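Long-range contacts in BvnE (Penicillium brevicompactum, PDB 6U9I), which probably catalyses the stereoselective semipinacol rearrangement on the fungal route to the brevianamides: residues 21-26 against 80-85; 96-101 against 115-120. One frame throughout, in Å; residues are numbered along the deposited sequence.

Contact 1. Residues 21-26 against 80-85; sequences SAHRWL and LALMPG
Leu-26 and Leu-80 carry the apolar part of this contact. The methyl CD2 of Leu-26 lies 3.9 Å from CG of Leu-80 and reaches its CD2 as well, and the two side chains cross at about a right angle. In Leu-80, CG stands anti to the backbone N (chi1 -177°), which brings its CD2 against both Leu-26 CD2 and the indole of Trp-25, the three groups meeting in a triangle. That methyl meets the six-membered part of the indole obliquely, with CZ3 of Trp-25 4.1 Å from CD2 of Leu-80. The other branch of Leu-26, CD1, lies 4.5 Å from the backbone N of Leu-82.

The pieces joined are helix 14-31 and strand 78-82, at the edge of the curved sheet whose face the helix covers, an alpha+beta arrangement; the local axes of helix and strand 80-82 pass 9.6 Å apart, with 146° between their N-to-C directions, so nearer antiparallel.

Nearer the surface, CE1 of the His-23 imidazole approaches CD1 of Leu-82 obliquely at 4.0 Å, and Pro-88 touches both residues.

No hydrogen bond crosses between the segments; Leu-80 N is instead bonded to Asn-30 OD1, further along the same helix.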
loop_
_atom_site.group_PDB
_atom_site.type_symbol
_atom_site.label_atom_id
_atom_site.label_comp_id
_atom_site.label_asym_id
_atom_site.label_seq_id
_atom_site.Cartn_x
_atom_site.Cartn_y
_atom_site.Cartn_z
ATOM N N SER A 21 11.203 -15.729 -0.541
ATOM C CA SER A 21 11.957 -14.626 -1.143
ATOM C C SER A 21 11.540 -13.267 -0.603
ATOM O O SER A 21 12.378 -12.359 -0.528
ATOM C CB SER A 21 11.855 -14.640 -2.671
ATOM O OG SER A 21 12.169 -15.915 -3.187
ATOM N N ALA A 22 10.264 -13.090 -0.239
ATOM C CA ALA A 22 9.868 -11.831 0.386
ATOM C C ALA A 22 10.513 -11.680 1.759
ATOM O O ALA A 22 10.972 -10.589 2.127
ATOM C CB ALA A 22 8.343 -11.746 0.502
ATOM N N HIS A 23 10.564 -12.761 2.541
ATOM C CA HIS A 23 11.236 -12.655 3.829
ATOM C C HIS A 23 12.734 -12.478 3.662
ATOM O O HIS A 23 13.368 -11.799 4.478
ATOM C CB HIS A 23 10.914 -13.874 4.695
ATOM C CG HIS A 23 9.569 -13.791 5.351
ATOM N ND1 HIS A 23 9.249 -12.808 6.265
ATOM C CD2 HIS A 23 8.456 -14.551 5.212
ATOM C CE1 HIS A 23 7.998 -12.971 6.663
ATOM N NE2 HIS A 23 7.494 -14.020 6.037
ATOM N N ARG A 24 13.320 -13.054 2.608
ATOM C CA ARG A 24 14.732 -12.798 2.354
ATOM C C ARG A 24 14.968 -11.332 2.043
ATOM O O ARG A 24 15.969 -10.748 2.480
ATOM C CB ARG A 24 15.246 -13.682 1.217
ATOM C CG ARG A 24 16.738 -13.484 0.931
ATOM C CD ARG A 24 17.185 -14.372 -0.213
ATOM N NE ARG A 24 16.411 -14.076 -1.416
ATOM C CZ ARG A 24 16.519 -14.746 -2.559
ATOM N NH1 ARG A 24 15.766 -14.407 -3.597
ATOM N NH2 ARG A 24 17.381 -15.755 -2.659
ATOM N N TRP A 25 14.055 -10.718 1.276
ATOM C CA TRP A 25 14.182 -9.294 0.992
ATOM C C TRP A 25 14.160 -8.478 2.281
ATOM O O TRP A 25 14.964 -7.557 2.455
ATOM C CB TRP A 25 13.066 -8.855 0.039
ATOM C CG TRP A 25 13.137 -7.411 -0.340
ATOM C CD1 TRP A 25 13.963 -6.850 -1.271
ATOM C CD2 TRP A 25 12.347 -6.337 0.202
ATOM N NE1 TRP A 25 13.739 -5.491 -1.347
ATOM C CE2 TRP A 25 12.753 -5.154 -0.452
ATOM C CE3 TRP A 25 11.335 -6.260 1.173
ATOM C CZ2 TRP A 25 12.188 -3.907 -0.164
ATOM C CZ3 TRP A 25 10.775 -5.012 1.456
ATOM C CH2 TRP A 25 11.203 -3.860 0.788
ATOM N N LEU A 26 13.253 -8.810 3.204
ATOM C CA LEU A 26 13.220 -8.109 4.482
ATOM C C LEU A 26 14.516 -8.317 5.259
ATOM O O LEU A 26 15.048 -7.374 5.857
ATOM C CB LEU A 26 12.038 -8.598 5.322
ATOM C CG LEU A 26 10.621 -8.097 5.025
ATOM C CD1 LEU A 26 9.683 -8.636 6.099
ATOM C CD2 LEU A 26 10.537 -6.573 4.984
ATOM N N LEU A 80 13.241 -2.992 9.533
ATOM C CA LEU A 80 12.096 -3.023 8.629
ATOM C C LEU A 80 11.347 -4.317 8.904
ATOM O O LEU A 80 11.961 -5.386 8.949
ATOM C CB LEU A 80 12.552 -2.953 7.166
ATOM C CG LEU A 80 11.475 -2.909 6.086
ATOM C CD1 LEU A 80 10.642 -1.650 6.222
ATOM C CD2 LEU A 80 12.131 -2.968 4.702
ATOM N N ALA A 81 10.034 -4.224 9.107
ATOM C CA ALA A 81 9.299 -5.397 9.555
ATOM C C ALA A 81 7.841 -5.267 9.168
ATOM O O ALA A 81 7.326 -4.164 8.975
ATOM C CB ALA A 81 9.426 -5.583 11.074
ATOM N N LEU A 82 7.170 -6.413 9.083
ATOM C CA LEU A 82 5.724 -6.388 8.909
ATOM C C LEU A 82 5.079 -5.581 10.032
ATOM O O LEU A 82 5.515 -5.644 11.189
ATOM C CB LEU A 82 5.166 -7.817 8.886
ATOM C CG LEU A 82 5.384 -8.532 7.545
ATOM C CD1 LEU A 82 5.417 -10.044 7.722
ATOM C CD2 LEU A 82 4.307 -8.127 6.533
ATOM N N MET A 83 4.063 -4.782 9.669
ATOM C CA MET A 83 3.273 -4.047 10.650
ATOM C C MET A 83 2.685 -5.030 11.657
ATOM O O MET A 83 2.503 -6.208 11.348
ATOM C CB MET A 83 2.148 -3.266 9.964
ATOM C CG MET A 83 2.641 -2.015 9.214
ATOM S SD MET A 83 2.954 -0.656 10.348
ATOM C CE MET A 83 1.273 -0.133 10.765
ATOM N N PRO A 84 2.378 -4.567 12.869
ATOM C CA PRO A 84 1.723 -5.456 13.844
ATOM C C PRO A 84 0.506 -6.134 13.246
ATOM O O PRO A 84 -0.417 -5.459 12.779
ATOM C CB PRO A 84 1.321 -4.499 14.980
ATOM C CG PRO A 84 2.284 -3.363 14.891
ATOM C CD PRO A 84 2.544 -3.200 13.396
ATOM N N GLY A 85 0.506 -7.466 13.216
ATOM C CA GLY A 85 -0.616 -8.215 12.694
ATOM C C GLY A 85 -0.656 -8.406 11.187
ATOM O O GLY A 85 -1.525 -9.130 10.699
#

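Contact 2. Residues 96-101 against 115-120; sequences KVVMHL and EYMVVL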
loop_
_atom_site.group_PDB
_atom_site.type_symbol
_atom_site.label_atom_id
_atom_site.label_comp_id
_atom_site.label_asym_id
_atom_site.label_seq_id
_atom_site.Cartn_x
_atom_site.Cartn_y
_atom_site.Cartn_z
ATOM N N LYS A 96 3.739 -11.822 -7.332
ATOM C CA LYS A 96 3.772 -10.600 -6.540
ATOM C C LYS A 96 3.534 -10.916 -5.070
ATOM O O LYS A 96 2.779 -11.835 -4.734
ATOM C CB LYS A 96 2.741 -9.598 -7.023
ATOM C CG LYS A 96 3.099 -9.023 -8.392
ATOM C CD LYS A 96 2.098 -7.977 -8.808
ATOM C CE LYS A 96 2.247 -7.633 -10.282
ATOM N NZ LYS A 96 3.417 -6.724 -10.561
ATOM N N VAL A 97 4.201 -10.147 -4.204
ATOM C CA VAL A 97 3.981 -10.211 -2.756
ATOM C C VAL A 97 3.779 -8.792 -2.249
ATOM O O VAL A 97 4.626 -7.924 -2.485
ATOM C CB VAL A 97 5.158 -10.870 -2.012
ATOM C CG1 VAL A 97 4.872 -10.898 -0.485
ATOM C CG2 VAL A 97 5.400 -12.279 -2.541
ATOM N N VAL A 98 2.676 -8.560 -1.533
ATOM C CA VAL A 98 2.367 -7.246 -0.967
ATOM C C VAL A 98 2.575 -7.305 0.541
ATOM O O VAL A 98 2.132 -8.259 1.186
ATOM C CB VAL A 98 0.928 -6.827 -1.304
ATOM C CG1 VAL A 98 0.600 -5.470 -0.674
ATOM C CG2 VAL A 98 0.752 -6.766 -2.825
ATOM N N MET A 99 3.238 -6.290 1.102
ATOM C CA MET A 99 3.500 -6.263 2.538
ATOM C C MET A 99 3.285 -4.869 3.101
ATOM O O MET A 99 3.777 -3.876 2.558
ATOM C CB MET A 99 4.920 -6.728 2.866
ATOM C CG MET A 99 5.122 -8.215 2.565
ATOM S SD MET A 99 6.724 -8.826 3.083
ATOM C CE MET A 99 7.807 -7.910 1.997
ATOM N N HIS A 100 2.566 -4.823 4.216
ATOM C CA HIS A 100 2.363 -3.608 4.990
ATOM C C HIS A 100 3.468 -3.559 6.039
ATOM O O HIS A 100 3.534 -4.432 6.905
ATOM C CB HIS A 100 0.975 -3.665 5.625
ATOM C CG HIS A 100 0.516 -2.380 6.231
ATOM N ND1 HIS A 100 -0.573 -2.319 7.076
ATOM C CD2 HIS A 100 0.982 -1.111 6.120
ATOM C CE1 HIS A 100 -0.758 -1.067 7.462
ATOM N NE2 HIS A 100 0.171 -0.314 6.896
ATOM N N LEU A 101 4.351 -2.560 5.950
ATOM C CA LEU A 101 5.612 -2.558 6.684
ATOM C C LEU A 101 5.763 -1.313 7.542
ATOM O O LEU A 101 5.263 -0.238 7.206
ATOM C CB LEU A 101 6.821 -2.617 5.736
ATOM C CG LEU A 101 6.919 -3.798 4.768
ATOM C CD1 LEU A 101 8.158 -3.660 3.875
ATOM C CD2 LEU A 101 6.928 -5.140 5.499
ATOM N N GLU A 115 6.043 4.149 7.531
ATOM C CA GLU A 115 5.080 3.091 7.262
ATOM C C GLU A 115 4.884 3.004 5.758
ATOM O O GLU A 115 4.803 4.037 5.083
ATOM C CB GLU A 115 3.740 3.373 7.960
ATOM C CG GLU A 115 2.662 2.314 7.734
ATOM C CD GLU A 115 1.330 2.696 8.363
ATOM O OE1 GLU A 115 0.289 2.106 7.986
ATOM O OE2 GLU A 115 1.320 3.588 9.246
ATOM N N TYR A 116 4.818 1.782 5.228
ATOM C CA TYR A 116 4.769 1.598 3.782
ATOM C C TYR A 116 3.822 0.473 3.414
ATOM O O TYR A 116 3.625 -0.474 4.180
ATOM C CB TYR A 116 6.130 1.244 3.168
ATOM C CG TYR A 116 7.311 1.919 3.799
ATOM C CD1 TYR A 116 7.803 1.477 5.026
ATOM C CD2 TYR A 116 7.948 2.983 3.173
ATOM C CE1 TYR A 116 8.877 2.078 5.610
ATOM C CE2 TYR A 116 9.041 3.602 3.769
ATOM C CZ TYR A 116 9.496 3.141 4.979
ATOM O OH TYR A 116 10.588 3.724 5.600
ATOM N N MET A 117 3.287 0.560 2.201
ATOM C CA MET A 117 2.733 -0.589 1.498
ATOM C C MET A 117 3.663 -0.880 0.329
ATOM O O MET A 117 3.842 -0.031 -0.554
ATOM C CB MET A 117 1.304 -0.316 1.021
ATOM C CG MET A 117 0.508 -1.557 0.651
ATOM S SD MET A 117 0.084 -2.594 2.076
ATOM C CE MET A 117 -0.996 -1.522 3.011
ATOM N N VAL A 118 4.265 -2.068 0.322
ATOM C CA VAL A 118 5.256 -2.453 -0.677
ATOM C C VAL A 118 4.676 -3.550 -1.560
ATOM O O VAL A 118 3.993 -4.458 -1.073
ATOM C CB VAL A 118 6.559 -2.906 0.020
ATOM C CG1 VAL A 118 7.468 -3.673 -0.922
ATOM C CG2 VAL A 118 7.276 -1.689 0.611
ATOM N N VAL A 119 4.935 -3.459 -2.868
ATOM C CA VAL A 119 4.564 -4.502 -3.822
ATOM C C VAL A 119 5.856 -5.012 -4.448
ATOM O O VAL A 119 6.511 -4.285 -5.206
ATOM C CB VAL A 119 3.606 -3.997 -4.906
ATOM C CG1 VAL A 119 3.238 -5.152 -5.854
ATOM C CG2 VAL A 119 2.362 -3.351 -4.282
ATOM N N LEU A 120 6.245 -6.237 -4.093
ATOM C CA LEU A 120 7.382 -6.916 -4.702
ATOM C C LEU A 120 6.886 -7.748 -5.878
ATOM O O LEU A 120 5.897 -8.476 -5.752
ATOM C CB LEU A 120 8.081 -7.824 -3.689
ATOM C CG LEU A 120 8.513 -7.220 -2.347
ATOM C CD1 LEU A 120 9.135 -8.288 -1.451
ATOM C CD2 LEU A 120 9.512 -6.126 -2.587
#
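The imidazole of His-100 has the methyl CE of Met-117 over one face, 3.9 Å from the ring centroid and displaced toward the rim, a CH-pi contact. At its edge lie two oxygens, OE1 of Glu-115 and the backbone O of Tyr-116. NE2 donates to Glu-115 OE1 at 2.7 Å, with the N-H...O angle at 152°; the carboxylate is met on its anti side and turned 42° from the ring. Bends at chi2 and chi3 of Met-117 fold its methyl back over the imidazole.

These residues belong to an antiparallel beta hairpin, strands 96-107 and 110-122, where Val-97, Met-99 and Leu-101 form hydrogen-bonded pairs with Leu-120, Val-118 and Tyr-116. A leucine in place of His-100 would probably leave Glu-115 OE1 without its ring N-H donor and Met-117 CE without a flat face to rest on. The other carboxylate oxygen, Glu-115 OE2, accepts a bond from Arg-52 N of the second subunit, and a glycerol lies about 3 Å from this side chain.

Val-98 and Val-119 share the His-100 face, their CG2 methyls side by side at 4.0 Å. The reverse face is greasy and turned to helix 14-31: there Met-99, bent at chi3, sets CE 3.7 Å from Leu-120 CD1.

Contact 1 closes before contact 2 opens along the chain, and their centres lie about 8 Å apart. Both reach one mixed sheet, in which strand 78-82 pairs antiparallel with strand 96-107; at the join, Met-83 N and His-100 O are 2.8 Å apart, a probable hydrogen bond. Contact 1 is part of the packing of helix 14-31 on one face of the sheet, while contact 2 builds the central hairpin beneath it. Leu-101 ties the two together by touching Trp-25, Leu-26, Leu-80 and Leu-82. The opposite face of the hairpin meets the second subunit, where Met-117 packs on Met-117 of that chain, so helix and dimer partner cover different faces of the same sheet.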